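Local coordinates for ferredoxin--NADP reductase, apicoplast (Plasmodium falciparum, PDB 3JQQ), which transfers electrons between reduced ferredoxin and NADP(+) through a bound FAD, and may serve the last step of isoprenoid precursor synthesis in the apicoplast, at residues C18-K23 and L145-D150; H52-I57 and I151-A156. The protein carries 1 engineered substitution. All coordinates share one frame; numbering follows the deposited sequence.

Contact 1: residues C18-K23 and L145-D150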
loop_
_atom_site.group_PDB
_atom_site.type_symbol
_atom_site.label_atom_id
_atom_site.label_comp_id
_atom_site.label_asym_id
_atom_site.label_seq_id
_atom_site.Cartn_x
_atom_site.Cartn_y
_atom_site.Cartn_z
ATOM N N CYS B 18 -17.329 -18.636 10.770
ATOM C CA CYS B 18 -16.762 -19.708 9.956
ATOM C C CYS B 18 -15.679 -20.469 10.702
ATOM O O CYS B 18 -15.299 -20.100 11.813
ATOM C CB CYS B 18 -16.187 -19.146 8.654
ATOM S SG CYS B 18 -17.380 -18.306 7.590
ATOM N N LYS B 19 -15.183 -21.536 10.081
ATOM C CA LYS B 19 -14.118 -22.348 10.667
ATOM C C LYS B 19 -12.892 -22.432 9.764
ATOM O O LYS B 19 -13.009 -22.551 8.545
ATOM C CB LYS B 19 -14.617 -23.766 10.961
ATOM C CG LYS B 19 -15.430 -23.906 12.241
ATOM C CD LYS B 19 -14.557 -23.720 13.472
ATOM C CE LYS B 19 -15.298 -24.123 14.739
ATOM N NZ LYS B 19 -14.568 -23.699 15.966
ATOM N N ILE B 20 -11.718 -22.381 10.385
ATOM C CA ILE B 20 -10.459 -22.637 9.703
ATOM C C ILE B 20 -10.258 -24.139 9.507
ATOM O O ILE B 20 -10.173 -24.892 10.476
ATOM C CB ILE B 20 -9.276 -22.095 10.527
ATOM C CG1 ILE B 20 -9.349 -20.568 10.626
ATOM C CG2 ILE B 20 -7.949 -22.545 9.920
ATOM C CD1 ILE B 20 -9.422 -19.874 9.280
ATOM N N VAL B 21 -10.183 -24.572 8.247
ATOM C CA VAL B 21 -9.943 -25.980 7.932
ATOM C C VAL B 21 -8.458 -26.265 7.709
ATOM O O VAL B 21 -7.930 -27.268 8.189
ATOM C CB VAL B 21 -10.730 -26.427 6.691
ATOM C CG1 VAL B 21 -10.324 -27.834 6.287
ATOM C CG2 VAL B 21 -12.226 -26.353 6.961
ATOM N N ASP B 22 -7.789 -25.387 6.970
ATOM C CA ASP B 22 -6.351 -25.517 6.772
ATOM C C ASP B 22 -5.694 -24.144 6.718
ATOM O O ASP B 22 -6.351 -23.128 6.472
ATOM C CB ASP B 22 -6.038 -26.320 5.503
ATOM C CG ASP B 22 -4.777 -27.169 5.642
ATOM O OD1 ASP B 22 -4.035 -26.998 6.633
ATOM O OD2 ASP B 22 -4.531 -28.012 4.755
ATOM N N LYS B 23 -4.392 -24.129 6.976
ATOM C CA LYS B 23 -3.602 -22.910 6.994
ATOM C C LYS B 23 -2.241 -23.287 6.427
ATOM O O LYS B 23 -1.505 -24.069 7.025
ATOM C CB LYS B 23 -3.478 -22.385 8.427
ATOM C CG LYS B 23 -2.706 -21.079 8.574
ATOM C CD LYS B 23 -2.527 -20.724 10.042
ATOM C CE LYS B 23 -1.588 -19.546 10.215
ATOM N NZ LYS B 23 -1.353 -19.221 11.649
ATOM N N LEU B 145 -3.583 -17.566 14.063
ATOM C CA LEU B 145 -4.715 -18.466 13.830
ATOM C C LEU B 145 -4.329 -19.941 13.893
ATOM O O LEU B 145 -3.305 -20.352 13.340
ATOM C CB LEU B 145 -5.388 -18.172 12.483
ATOM C CG LEU B 145 -6.557 -17.183 12.463
ATOM C CD1 LEU B 145 -6.997 -16.895 11.029
ATOM C CD2 LEU B 145 -7.722 -17.705 13.288
ATOM N N LYS B 146 -5.164 -20.730 14.560
ATOM C CA LYS B 146 -4.986 -22.175 14.608
ATOM C C LYS B 146 -6.057 -22.877 13.780
ATOM O O LYS B 146 -7.118 -22.312 13.500
ATOM C CB LYS B 146 -5.055 -22.683 16.048
ATOM C CG LYS B 146 -3.984 -22.135 16.975
ATOM C CD LYS B 146 -4.100 -22.768 18.358
ATOM C CE LYS B 146 -3.036 -22.247 19.316
ATOM N NZ LYS B 146 -3.237 -20.808 19.653
ATOM N N ILE B 147 -5.763 -24.112 13.393
ATOM C CA ILE B 147 -6.735 -24.976 12.743
ATOM C C ILE B 147 -7.959 -25.159 13.649
ATOM O O ILE B 147 -7.826 -25.442 14.841
ATOM C CB ILE B 147 -6.090 -26.337 12.372
ATOM C CG1 ILE B 147 -5.627 -26.322 10.905
ATOM C CG2 ILE B 147 -7.065 -27.485 12.604
ATOM C CD1 ILE B 147 -4.915 -25.053 10.504
ATOM N N ASN B 148 -9.145 -24.963 13.078
ATOM C CA ASN B 148 -10.421 -25.058 13.803
ATOM C C ASN B 148 -10.793 -23.835 14.652
ATOM O O ASN B 148 -11.763 -23.878 15.406
ATOM C CB ASN B 148 -10.506 -26.335 14.648
ATOM C CG ASN B 148 -11.946 -26.758 14.922
ATOM O OD1 ASN B 148 -12.334 -26.993 16.069
ATOM N ND2 ASN B 148 -12.745 -26.851 13.865
ATOM N N ASP B 149 -10.031 -22.751 14.529
ATOM C CA ASP B 149 -10.411 -21.488 15.160
ATOM C C ASP B 149 -11.623 -20.872 14.464
ATOM O O ASP B 149 -11.876 -21.143 13.290
ATOM C CB ASP B 149 -9.255 -20.486 15.124
ATOM C CG ASP B 149 -8.301 -20.647 16.287
ATOM O OD1 ASP B 149 -8.513 -21.562 17.111
ATOM O OD2 ASP B 149 -7.339 -19.858 16.378
ATOM N N ASP B 150 -12.363 -20.044 15.196
ATOM C CA ASP B 150 -13.439 -19.248 14.610
ATOM C C ASP B 150 -12.857 -18.083 13.808
ATOM O O ASP B 150 -11.886 -17.455 14.226
ATOM C CB ASP B 150 -14.360 -18.693 15.703
ATOM C CG ASP B 150 -15.233 -19.763 16.346
ATOM O OD1 ASP B 150 -15.308 -20.887 15.808
ATOM O OD2 ASP B 150 -15.853 -19.474 17.392
#
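K19 and D150 meet as an antiparallel, non-hydrogen-bonded pair, and the lysine reaches beyond its partner to the turn that precedes it. From CB, the chain sets out with CG beside the backbone N (chi1 -80°), and a bend at chi2 (-69°) turns it over the loop. CD then lies 3.4 Å from N148 O as well as beside N148 ND2, and CE runs close to both N148 O and D150 OD1. At the tip, NZ is held twice across the contact: by a 2.9 Å hydrogen bond to N148 O, the donor tilted 27° from the carbonyl plane, and by a salt bridge of 2.9 Å to D150 OD1, met on its syn side but tilted out of the carboxylate plane. That carboxylate oxygen also pairs with K17, so two lysine charges converge on it.

The loop, which follows helix 137-144 and leads into strand 150-157 of the FAD-binding antiparallel barrel, makes a type II turn from K146 to D149. D149 N to K146 O closes the turn, and D149 OD2 accepts from K146 N as well, the donor lying well above the carboxylate plane. Two backbone bonds join the turn to I20: I20 N to D149 O at 3.2 Å, and N148 N to I20 O at 2.8 Å.

The I20 side chain packs on the loop, with CD1 at 4.2 Å from L145 CD1 and CG2 against I147 CD1. I147 CD1 also rests on K23 CB, 3.7 Å away. From there K23 extends fully, and its NZ meets L145 O at 2.8 Å, in the carbonyl plane on a lone pair; the same ammonium also bonds the carbonyls of I142 and K143.

Contact 2: residues H52-I57 and I151-A156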
loop_
_atom_site.group_PDB
_atom_site.type_symbol
_atom_site.label_atom_id
_atom_site.label_comp_id
_atom_site.label_asym_id
_atom_site.label_seq_id
_atom_site.Cartn_x
_atom_site.Cartn_y
_atom_site.Cartn_z
ATOM N N HIS B 52 -14.971 -12.023 -6.259
ATOM C CA HIS B 52 -15.388 -11.292 -5.070
ATOM C C HIS B 52 -14.344 -11.316 -3.971
ATOM O O HIS B 52 -13.449 -12.162 -3.944
ATOM C CB HIS B 52 -16.701 -11.836 -4.513
ATOM C CG HIS B 52 -17.914 -11.294 -5.193
ATOM N ND1 HIS B 52 -18.924 -12.106 -5.664
ATOM C CD2 HIS B 52 -18.274 -10.030 -5.494
ATOM C CE1 HIS B 52 -19.858 -11.365 -6.217
ATOM N NE2 HIS B 52 -19.490 -10.099 -6.130
ATOM N N THR B 53 -14.481 -10.364 -3.061
ATOM C CA THR B 53 -13.692 -10.342 -1.854
ATOM C C THR B 53 -14.613 -10.602 -0.676
ATOM O O THR B 53 -15.829 -10.417 -0.766
ATOM C CB THR B 53 -13.033 -8.979 -1.643
ATOM O OG1 THR B 53 -12.297 -8.994 -0.414
ATOM C CG2 THR B 53 -14.092 -7.893 -1.568
ATOM N N CYS B 54 -14.024 -11.047 0.424
ATOM C CA CYS B 54 -14.734 -11.138 1.679
ATOM C C CYS B 54 -14.012 -10.225 2.646
ATOM O O CYS B 54 -12.875 -9.826 2.400
ATOM C CB CYS B 54 -14.724 -12.574 2.205
ATOM S SG CYS B 54 -13.067 -13.276 2.396
ATOM N N GLY B 55 -14.677 -9.879 3.737
ATOM C CA GLY B 55 -14.021 -9.168 4.815
ATOM C C GLY B 55 -13.745 -10.148 5.942
ATOM O O GLY B 55 -14.532 -11.063 6.192
ATOM N N ILE B 56 -12.611 -9.974 6.605
ATOM C CA ILE B 56 -12.325 -10.724 7.814
ATOM C C ILE B 56 -12.274 -9.730 8.964
ATOM O O ILE B 56 -11.598 -8.706 8.870
ATOM C CB ILE B 56 -10.981 -11.472 7.723
ATOM C CG1 ILE B 56 -11.063 -12.616 6.704
ATOM C CG2 ILE B 56 -10.582 -12.014 9.085
ATOM C CD1 ILE B 56 -9.735 -13.302 6.442
ATOM N N ILE B 57 -13.007 -10.016 10.037
ATOM C CA ILE B 57 -12.968 -9.171 11.229
ATOM C C ILE B 57 -12.065 -9.789 12.287
ATOM O O ILE B 57 -12.445 -10.752 12.947
ATOM C CB ILE B 57 -14.369 -8.959 11.838
ATOM C CG1 ILE B 57 -15.335 -8.406 10.790
ATOM C CG2 ILE B 57 -14.292 -8.024 13.042
ATOM C CD1 ILE B 57 -16.789 -8.494 11.204
ATOM N N ILE B 151 -13.447 -17.810 12.654
ATOM C CA ILE B 151 -13.118 -16.610 11.890
ATOM C C ILE B 151 -14.407 -16.023 11.316
ATOM O O ILE B 151 -15.263 -16.758 10.815
ATOM C CB ILE B 151 -12.086 -16.890 10.774
ATOM C CG1 ILE B 151 -11.618 -15.581 10.131
ATOM C CG2 ILE B 151 -12.660 -17.835 9.730
ATOM C CD1 ILE B 151 -10.533 -15.761 9.082
ATOM N N TYR B 152 -14.555 -14.705 11.411
ATOM C CA TYR B 152 -15.813 -14.054 11.046
ATOM C C TYR B 152 -15.722 -13.254 9.744
ATOM O O TYR B 152 -14.935 -12.309 9.630
ATOM C CB TYR B 152 -16.317 -13.179 12.197
ATOM C CG TYR B 152 -16.671 -13.961 13.446
ATOM C CD1 TYR B 152 -15.682 -14.417 14.310
ATOM C CD2 TYR B 152 -17.995 -14.243 13.761
ATOM C CE1 TYR B 152 -16.001 -15.133 15.453
ATOM C CE2 TYR B 152 -18.324 -14.959 14.901
ATOM C CZ TYR B 152 -17.323 -15.400 15.743
ATOM O OH TYR B 152 -17.647 -16.109 16.877
ATOM N N LEU B 153 -16.541 -13.653 8.772
ATOM C CA LEU B 153 -16.536 -13.076 7.426
ATOM C C LEU B 153 -17.692 -12.106 7.184
ATOM O O LEU B 153 -18.788 -12.277 7.726
ATOM C CB LEU B 153 -16.616 -14.183 6.364
ATOM C CG LEU B 153 -15.411 -15.056 5.981
ATOM C CD1 LEU B 153 -14.152 -14.226 5.790
ATOM C CD2 LEU B 153 -15.177 -16.156 7.000
ATOM N N THR B 154 -17.432 -11.099 6.354
ATOM C CA THR B 154 -18.472 -10.241 5.795
ATOM C C THR B 154 -18.393 -10.360 4.274
ATOM O O THR B 154 -17.376 -10.810 3.743
ATOM C CB THR B 154 -18.261 -8.768 6.174
ATOM O OG1 THR B 154 -17.103 -8.261 5.497
ATOM C CG2 THR B 154 -18.084 -8.615 7.678
ATOM N N GLY B 155 -19.450 -9.960 3.571
ATOM C CA GLY B 155 -19.431 -9.979 2.104
ATOM C C GLY B 155 -20.638 -10.645 1.469
ATOM O O GLY B 155 -21.617 -10.946 2.151
ATOM N N ALA B 156 -20.568 -10.885 0.155
ATOM C CA ALA B 156 -19.392 -10.569 -0.651
ATOM C C ALA B 156 -19.277 -9.078 -0.956
ATOM O O ALA B 156 -20.202 -8.315 -0.707
ATOM C CB ALA B 156 -19.415 -11.370 -1.948
HETATM O O HOH W 1 -12.943 -13.296 12.828
#
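G55 and T154 form an antiparallel hydrogen-bonded pair between neighbouring strands of the FAD-binding barrel, with G55 N to T154 O and T154 N to G55 O both 2.9 Å. I57 N adds a third backbone bond, to Y152 O at 3.0 Å, and a water 2.6 Å from both I57 O and Y152 N bridges these two atoms.

On the face carrying C54, I56 and L153, the leucine CD1 is the shared contact. It lies 3.6 Å from I56 CG1, with the two side chains side by side and pointing the same way, touches C54 SG, and also comes close to G55 O at 3.2 Å. I56 CD1 extends the patch to I151 CD1, the two isoleucines meeting at an oblique angle. On the face bearing T154, its CG2 meets I57 CD1, the side chains crossing at about a right angle. The H52 ring carries A156 CB over one face, 3.9 Å from the ring centroid and 22° off the normal, a CH-pi contact; a cis peptide bond precedes A156.

Farther out, I118 and V116 of strand 114-123 cover I56 and C54, while C18 of strand 16-25 backs I151 and L153. Backbone bonds of C54 with Y103 and I56 with R101 join strand 53-56 to strand 101-104, with T53 OG1 to Y103 O a further link, and the T53 side chain lies about 5 Å from the FAD. H52 ND1 bonds L49 N, and T154 OG1, 3.3 Å from G55 CA, is hydrogen-bonded to H157 NE2.

In the fold
Starting at the N terminus, strand 16-25 supplies the first half of contact 1, and strand 53-56 then supplies the first half of contact 2. The chain passes through strands 101-104 and 114-123 and helix 137-144 before 145-150 returns to 18-23, closing a loop of 121 intervening residues. Immediately afterwards 151-156 returns to 52-57, closing one of 93. Because the segments alternate, the two closures cross. Contact 2 pairs strand 150-157 with strand 53-56, while contact 1 ties the loop after helix 137-144, and the start of the strand, to strand 16-25. C18 N to I151 O, 2.8 Å and probably a hydrogen bond, links them directly, and I20 CD1 packs on I151 CG2.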